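Side-chain contact in YPM (Yersinia pseudotuberculosis, PDB 1PM4), which probably acts as a superantigenic toxin, a mitogen that stimulates T cells, and is built as a compact jelly roll of beta strands: residues 47-52 against 98-103. Numbering follows the deposited sequence.
Sequences MTLILL and YSLDAT
Leu49 and Leu100 meet methyl to methyl in the core of YPM, a compact example of how apolar side chains pack between the two sheets of a jelly roll. CD1 of Leu49 lies 3.8 Å from CD1 of Leu100. CD1 of Leu100 also lies 4.1 Å from CD2 of Leu49, so this one methyl faces both prongs of the fork. The two side chains cross at roughly a right angle. In Leu100 the CA–CB bond runs along the interface rather than into it; with CG anti to the backbone N (chi1 -177°), the branch nevertheless reaches inward and brings CD1 to its partner.

A looser apolar contact lies two residues earlier on both strands. The thioether of Met47 comes alongside the root of the Tyr98 side chain, with SD 4.3 Å from CB. The ring of Tyr98 takes no part in this touch: the side chain sets out toward segment 47-52, and its phenol end then leads away.

Both strands present alternate residues to the interior, and the backbones stay well apart: CA of Leu49 and CA of Leu100 are separated by 9.2 Å, the spacing of facing sheets rather than of neighbouring strands. All four touching residues are buried, close to the centre of the chain.

Segment 47-52 belongs to the sheet in which strand 47-54 runs between 84-90 and 59-67, while segment 98-103 belongs to the other, where strand 96-103 is flanked by 6-13 and 32-39. Ile13 of strand 6-13 touches both Met47 and Tyr98, Leu38 of strand 32-39 adds to the packing on Met47, and Ile88 of strand 84-90 meets Tyr98 from the facing sheet.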
# COMPACT_ATOMS: atom_id res chain seq x y z
N MET A 47 14.70 -3.47 -12.88
CA MET A 47 13.29 -3.80 -13.12
C MET A 47 12.45 -3.57 -11.87
O MET A 47 12.94 -3.54 -10.72
CB MET A 47 13.14 -5.28 -13.52
CG MET A 47 13.95 -5.61 -14.72
SD MET A 47 13.64 -7.42 -15.09
CE MET A 47 14.92 -7.67 -16.25
N THR A 48 11.18 -3.31 -12.11
CA THR A 48 10.21 -3.14 -11.07
C THR A 48 9.12 -4.14 -11.18
O THR A 48 8.67 -4.43 -12.27
CB THR A 48 9.66 -1.66 -11.13
OG1 THR A 48 10.75 -0.73 -10.92
CG2 THR A 48 8.65 -1.38 -10.01
N LEU A 49 8.72 -4.68 -10.05
CA LEU A 49 7.59 -5.59 -9.96
C LEU A 49 6.43 -4.90 -9.24
O LEU A 49 6.58 -4.43 -8.10
CB LEU A 49 8.01 -6.79 -9.13
CG LEU A 49 6.94 -7.85 -8.92
CD1 LEU A 49 6.49 -8.54 -10.21
CD2 LEU A 49 7.40 -8.95 -7.93
N ILE A 50 5.29 -4.91 -9.89
CA ILE A 50 4.10 -4.27 -9.35
C ILE A 50 3.00 -5.32 -9.24
O ILE A 50 2.74 -6.06 -10.19
CB ILE A 50 3.63 -3.13 -10.24
CG1 ILE A 50 4.76 -2.15 -10.48
CG2 ILE A 50 2.44 -2.43 -9.60
CD1 ILE A 50 4.45 -1.17 -11.64
N LEU A 51 2.40 -5.45 -8.06
CA LEU A 51 1.22 -6.25 -7.82
C LEU A 51 -0.03 -5.43 -8.03
O LEU A 51 -0.23 -4.37 -7.39
CB LEU A 51 1.27 -6.86 -6.39
CG LEU A 51 -0.01 -7.63 -5.98
CD1 LEU A 51 -0.43 -8.81 -6.95
CD2 LEU A 51 0.10 -8.11 -4.59
N LEU A 52 -0.85 -5.86 -9.00
CA LEU A 52 -2.14 -5.26 -9.22
C LEU A 52 -3.26 -6.21 -8.81
O LEU A 52 -3.15 -7.44 -9.00
CB LEU A 52 -2.27 -4.88 -10.65
CG LEU A 52 -1.09 -4.10 -11.28
CD1 LEU A 52 -1.19 -4.35 -12.75
CD2 LEU A 52 -1.27 -2.73 -10.97
N TYR A 98 14.41 -12.47 -17.53
CA TYR A 98 13.77 -12.40 -16.22
C TYR A 98 13.34 -13.78 -15.72
O TYR A 98 13.17 -14.72 -16.52
CB TYR A 98 12.56 -11.46 -16.25
CG TYR A 98 11.34 -12.04 -16.98
CD1 TYR A 98 10.38 -12.77 -16.33
CD2 TYR A 98 11.13 -11.76 -18.34
CE1 TYR A 98 9.35 -13.34 -17.01
CE2 TYR A 98 10.05 -12.23 -19.00
CZ TYR A 98 9.11 -13.02 -18.32
OH TYR A 98 8.01 -13.56 -19.01
N SER A 99 13.19 -13.90 -14.43
CA SER A 99 12.49 -15.01 -13.83
C SER A 99 11.64 -14.46 -12.70
O SER A 99 12.07 -13.61 -11.92
CB SER A 99 13.43 -16.16 -13.38
OG SER A 99 14.30 -15.79 -12.31
N LEU A 100 10.41 -14.92 -12.61
CA LEU A 100 9.50 -14.47 -11.55
C LEU A 100 9.09 -15.75 -10.79
O LEU A 100 8.42 -16.61 -11.36
CB LEU A 100 8.27 -13.87 -12.19
CG LEU A 100 7.29 -13.30 -11.18
CD1 LEU A 100 7.83 -12.09 -10.48
CD2 LEU A 100 5.93 -13.00 -11.78
N ASP A 101 9.44 -15.83 -9.54
CA ASP A 101 8.92 -16.83 -8.65
C ASP A 101 7.65 -16.27 -8.05
O ASP A 101 7.67 -15.15 -7.51
CB ASP A 101 9.87 -17.12 -7.54
CG ASP A 101 11.19 -17.63 -7.98
OD1 ASP A 101 11.39 -18.12 -9.11
OD2 ASP A 101 12.15 -17.49 -7.19
N ALA A 102 6.54 -16.96 -8.20
CA ALA A 102 5.24 -16.47 -7.64
C ALA A 102 4.30 -17.56 -7.18
O ALA A 102 4.21 -18.62 -7.78
CB ALA A 102 4.52 -15.72 -8.72
N THR A 103 3.55 -17.24 -6.15
CA THR A 103 2.43 -18.06 -5.72
C THR A 103 1.50 -18.32 -6.87
O THR A 103 1.16 -17.41 -7.56
CB THR A 103 1.62 -17.31 -4.66
OG1 THR A 103 2.44 -17.03 -3.56
CG2 THR A 103 0.55 -18.27 -4.08